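Local structure of putative alpha-ketoglutarate-dependent taurine dioxygenase (Burkholderia xenovorans, 5HSX) at residues 114-117 and 118-122; 232-235 and 236-240. The protein probably acts as an iron-dependent dioxygenase that uses 2-oxoglutarate as co-substrate. All blocks are in the same frame, centred on the assembly; numbering follows the deposited sequence.

Interaction 1: residues 114-117 and 118-122; sequences TLQR and PWTGW. With EDO (1,2-ethanediol), chain T.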
loop_
_atom_site.group_PDB
_atom_site.type_symbol
_atom_site.label_atom_id
_atom_site.label_comp_id
_atom_site.label_asym_id
_atom_site.label_seq_id
_atom_site.Cartn_x
_atom_site.Cartn_y
_atom_site.Cartn_z
ATOM N N THR B 114 7.592 18.354 2.364
ATOM C CA THR B 114 6.398 18.051 3.134
ATOM C C THR B 114 6.776 17.302 4.407
ATOM O O THR B 114 7.814 16.639 4.481
ATOM C CB THR B 114 5.418 17.223 2.304
ATOM N N LEU B 115 5.940 17.438 5.427
ATOM C CA LEU B 115 6.122 16.682 6.660
ATOM C C LEU B 115 5.442 15.328 6.478
ATOM O O LEU B 115 4.211 15.249 6.381
ATOM C CB LEU B 115 5.565 17.452 7.857
ATOM C CG LEU B 115 6.155 16.976 9.188
ATOM C CD1 LEU B 115 6.222 18.096 10.213
ATOM C CD2 LEU B 115 5.350 15.814 9.727
ATOM N N GLN B 116 6.241 14.261 6.450
ATOM C CA GLN B 116 5.776 12.934 6.051
ATOM C C GLN B 116 5.341 12.116 7.259
ATOM O O GLN B 116 6.174 11.767 8.108
ATOM C CB GLN B 116 6.893 12.186 5.315
ATOM C CG GLN B 116 7.288 12.834 3.993
ATOM C CD GLN B 116 6.129 12.835 3.006
ATOM O OE1 GLN B 116 5.409 11.846 2.881
ATOM N NE2 GLN B 116 5.930 13.957 2.319
ATOM N N ARG B 117 4.055 11.782 7.305
ATOM C CA ARG B 117 3.435 10.893 8.277
ATOM C C ARG B 117 2.670 9.825 7.511
ATOM O O ARG B 117 2.475 9.936 6.294
ATOM C CB ARG B 117 2.481 11.667 9.215
ATOM C CG ARG B 117 3.100 12.871 9.946
ATOM C CD ARG B 117 4.224 12.491 10.899
ATOM N NE ARG B 117 3.902 11.373 11.788
ATOM C CZ ARG B 117 3.308 11.481 12.975
ATOM N NH1 ARG B 117 2.921 12.657 13.436
ATOM N NH2 ARG B 117 3.095 10.390 13.699
ATOM N N PRO B 118 2.203 8.774 8.195
ATOM C CA PRO B 118 1.499 7.692 7.473
ATOM C C PRO B 118 0.267 8.147 6.716
ATOM O O PRO B 118 -0.089 7.540 5.700
ATOM C CB PRO B 118 1.115 6.718 8.595
ATOM C CG PRO B 118 2.166 6.943 9.635
ATOM C CD PRO B 118 2.439 8.414 9.612
ATOM N N TRP B 119 -0.401 9.192 7.181
ATOM C CA TRP B 119 -1.599 9.688 6.521
ATOM C C TRP B 119 -1.318 10.781 5.499
ATOM O O TRP B 119 -2.268 11.301 4.906
ATOM C CB TRP B 119 -2.577 10.215 7.574
ATOM C CG TRP B 119 -1.933 11.182 8.544
ATOM C CD1 TRP B 119 -1.811 12.533 8.399
ATOM C CD2 TRP B 119 -1.314 10.855 9.796
ATOM N NE1 TRP B 119 -1.154 13.069 9.482
ATOM C CE2 TRP B 119 -0.841 12.063 10.355
ATOM C CE3 TRP B 119 -1.115 9.662 10.495
ATOM C CZ2 TRP B 119 -0.192 12.115 11.593
ATOM C CZ3 TRP B 119 -0.459 9.710 11.724
ATOM C CH2 TRP B 119 -0.018 10.931 12.260
ATOM N N THR B 120 -0.053 11.137 5.271
ATOM C CA THR B 120 0.247 12.216 4.335
ATOM C C THR B 120 -0.292 11.876 2.954
ATOM O O THR B 120 -0.080 10.769 2.448
ATOM C CB THR B 120 1.755 12.465 4.269
ATOM O OG1 THR B 120 2.185 13.017 5.515
ATOM C CG2 THR B 120 2.100 13.425 3.128
ATOM N N GLY B 121 -1.050 12.815 2.370
ATOM C CA GLY B 121 -1.601 12.650 1.043
ATOM C C GLY B 121 -2.948 11.963 0.982
ATOM O O GLY B 121 -3.639 12.072 -0.041
ATOM N N TRP B 122 -3.352 11.275 2.046
ATOM C CA TRP B 122 -4.639 10.594 2.077
ATOM C C TRP B 122 -5.772 11.589 2.274
ATOM O O TRP B 122 -5.707 12.437 3.171
ATOM C CB TRP B 122 -4.656 9.576 3.212
ATOM C CG TRP B 122 -3.862 8.339 2.935
ATOM C CD1 TRP B 122 -2.553 8.081 3.276
ATOM C CD2 TRP B 122 -4.349 7.171 2.271
ATOM N NE1 TRP B 122 -2.208 6.803 2.861
ATOM C CE2 TRP B 122 -3.299 6.231 2.244
ATOM C CE3 TRP B 122 -5.583 6.835 1.686
ATOM C CZ2 TRP B 122 -3.445 4.968 1.658
ATOM C CZ3 TRP B 122 -5.723 5.587 1.097
ATOM C CH2 TRP B 122 -4.657 4.666 1.088
HETATM C C1 EDO T . 0.491 15.491 6.340
HETATM O O1 EDO T . 1.504 15.609 5.337
HETATM C C2 EDO T . 1.111 15.226 7.701
HETATM O O2 EDO T . 2.071 16.249 8.019
#
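Thr120 OG1 is gripped from several directions: Arg117 N donates to it over 2.9 Å in a nearly straight bond (N-H...O 171°), while Leu115 O at 3.1 Å from Thr120 OG1 and O1 of a bound 1,2-ethanediol compete for its single proton. The hydroxyl is placed there by a chi1 of -69°, which sets OG1 beside its own backbone N, within reach of Arg117 N and Leu115 O. Both diol hydroxyls also donate to Leu115 O. A type I turn runs from Arg117 to Thr120, and its bond joins Thr120 N to Arg117 O at 3.0 Å. Within the turn, Arg117 and Trp119 lie side by side and point the same way. Arg117 CB sits over one face of the Trp119 indole, 3.7 Å from the centroid of its six-membered ring, a CH-pi contact. Bends at chi2 and chi3 fold the arginine back, bringing Trp119 CH2 over the centre of the guanidinium, 3.4 Å from Arg117 CZ; the two planes stand 56° apart, so this is no parallel stack. The guanidinium's main polar partner is Glu245 of the second subunit, which forms a salt bridge with Arg117 NE. The turn thus presents an arginine, backed by an indole, to the dimer interface, an arrangement that would probably favour a well-defined position for its charge.

Interaction 2: residues 232-235 and 236-240; sequences SPRE and SQVLL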
loop_
_atom_site.group_PDB
_atom_site.type_symbol
_atom_site.label_atom_id
_atom_site.label_comp_id
_atom_site.label_asym_id
_atom_site.label_seq_id
_atom_site.Cartn_x
_atom_site.Cartn_y
_atom_site.Cartn_z
ATOM N N SER B 232 -9.929 20.210 23.260
ATOM C CA SER B 232 -8.762 21.084 23.290
ATOM C C SER B 232 -7.871 20.833 22.071
ATOM O O SER B 232 -7.968 19.790 21.414
ATOM C CB SER B 232 -7.968 20.875 24.579
ATOM O OG SER B 232 -7.148 19.715 24.494
ATOM N N PRO B 233 -7.008 21.788 21.734
ATOM C CA PRO B 233 -6.108 21.573 20.593
ATOM C C PRO B 233 -5.292 20.296 20.709
ATOM O O PRO B 233 -5.124 19.602 19.698
ATOM C CB PRO B 233 -5.234 22.835 20.607
ATOM C CG PRO B 233 -6.193 23.914 21.173
ATOM C CD PRO B 233 -6.931 23.171 22.255
ATOM N N ARG B 234 -4.784 19.963 21.905
ATOM C CA ARG B 234 -3.980 18.744 22.044
ATOM C C ARG B 234 -4.864 17.504 21.992
ATOM O O ARG B 234 -4.502 16.497 21.378
ATOM C CB ARG B 234 -3.178 18.773 23.347
ATOM C CG ARG B 234 -2.326 17.487 23.592
ATOM C CD ARG B 234 -1.346 17.199 22.433
ATOM N NE ARG B 234 -0.535 16.006 22.741
ATOM C CZ ARG B 234 0.131 15.286 21.852
ATOM N NH1 ARG B 234 0.137 15.633 20.569
ATOM N NH2 ARG B 234 0.800 14.202 22.259
ATOM N N GLU B 235 -6.041 17.559 22.619
ATOM C CA GLU B 235 -6.967 16.437 22.502
ATOM C C GLU B 235 -7.304 16.164 21.039
ATOM O O GLU B 235 -7.308 15.006 20.596
ATOM C CB GLU B 235 -8.233 16.727 23.310
ATOM C CG GLU B 235 -7.981 16.724 24.838
ATOM C CD GLU B 235 -9.107 17.388 25.615
ATOM O OE1 GLU B 235 -10.076 17.850 24.974
ATOM O OE2 GLU B 235 -9.010 17.462 26.861
ATOM N N SER B 236 -7.606 17.227 20.283
ATOM C CA SER B 236 -7.922 17.100 18.866
ATOM C C SER B 236 -6.750 16.480 18.115
ATOM O O SER B 236 -6.919 15.534 17.337
ATOM C CB SER B 236 -8.260 18.477 18.280
ATOM O OG SER B 236 -8.449 18.418 16.876
ATOM N N GLN B 237 -5.547 16.996 18.359
ATOM C CA GLN B 237 -4.370 16.490 17.655
ATOM C C GLN B 237 -4.171 14.993 17.910
ATOM O O GLN B 237 -3.943 14.212 16.974
ATOM C CB GLN B 237 -3.138 17.284 18.087
ATOM C CG GLN B 237 -1.811 16.813 17.448
ATOM C CD GLN B 237 -0.670 17.729 17.815
ATOM O OE1 GLN B 237 -0.347 17.899 18.999
ATOM N NE2 GLN B 237 -0.056 18.354 16.804
ATOM N N VAL B 238 -4.245 14.581 19.178
ATOM C CA VAL B 238 -4.015 13.184 19.545
ATOM C C VAL B 238 -5.073 12.281 18.908
ATOM O O VAL B 238 -4.766 11.218 18.341
ATOM C CB VAL B 238 -4.006 13.054 21.080
ATOM C CG1 VAL B 238 -4.231 11.619 21.512
ATOM C CG2 VAL B 238 -2.678 13.586 21.640
ATOM N N LEU B 239 -6.334 12.696 18.991
ATOM C CA LEU B 239 -7.420 11.879 18.459
ATOM C C LEU B 239 -7.362 11.790 16.940
ATOM O O LEU B 239 -7.591 10.716 16.370
ATOM C CB LEU B 239 -8.779 12.444 18.892
ATOM C CG LEU B 239 -9.067 12.268 20.386
ATOM C CD1 LEU B 239 -10.287 13.102 20.772
ATOM C CD2 LEU B 239 -9.252 10.778 20.724
ATOM N N LEU B 240 -7.072 12.905 16.259
ATOM C CA LEU B 240 -6.943 12.833 14.805
ATOM C C LEU B 240 -5.794 11.919 14.385
ATOM O O LEU B 240 -5.958 11.103 13.470
ATOM C CB LEU B 240 -6.768 14.228 14.204
ATOM C CG LEU B 240 -8.028 15.092 14.277
ATOM C CD1 LEU B 240 -7.726 16.448 13.663
ATOM C CD2 LEU B 240 -9.178 14.425 13.536
#
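Helix 233-247 starts here with regular i to i+4 backbone bonds, the first from Ser236 N to Ser232 O at 2.8 Å. Ser232 occupies the N-cap and, with Glu235, completes a capping box: Glu235 N donates to Ser232 OG over 3.1 Å, and Ser232 N returns a bond of 2.9 Å to Glu235 OE1, met from above the carboxylate plane. In the same first turn, Arg234 reaches along the helix toward Gln237 and Val238. With CG anti to the backbone N (chi1 178°) and a bend at chi2, its chain carries Arg234 NH1 to within 2.8 Å of Gln237 OE1. That hydrogen bond is rather bent, 143° at the hydrogen; the acceptor lies near the guanidinium plane, whereas the donor sits above the amide's carbonyl plane, the two flat groups being 85° apart. Val238 CG2 covers the centre of one guanidinium face, 3.3 Å from Arg234 CZ. On another side of the helix, Ser236 OG accepts from Ile228 N and joins the first turn to strand 225-228. The box therefore satisfies an amide of the first turn, and the Glu235 carboxylate, close to the helix N terminus, would probably be stabilised in its charged form by the dipole.

Overall arrangement
From the N terminus, the chain leaves strand 99-101, enters a long loop of which residues 103-112 are not modelled, and reaches interaction 1, whose turns lead into strand 122-123 and its His123, a ligand of the bound sodium ion. Interaction 2 comes later, where the chain turns from strand 225-228 into helix 233-247. The two contacts are in series, neither nested nor crossed, and each is local. The centres of interaction 1 and interaction 2 lie about 17 Å apart, and the nearest atoms of interaction 1 and interaction 2 about 6 Å apart. Helix 233-247 nevertheless relates them: interaction 2 forms its beginning, while further along it Trp244 meets the ring of Trp119. The second subunit's copy of this helix faces residues 114-117.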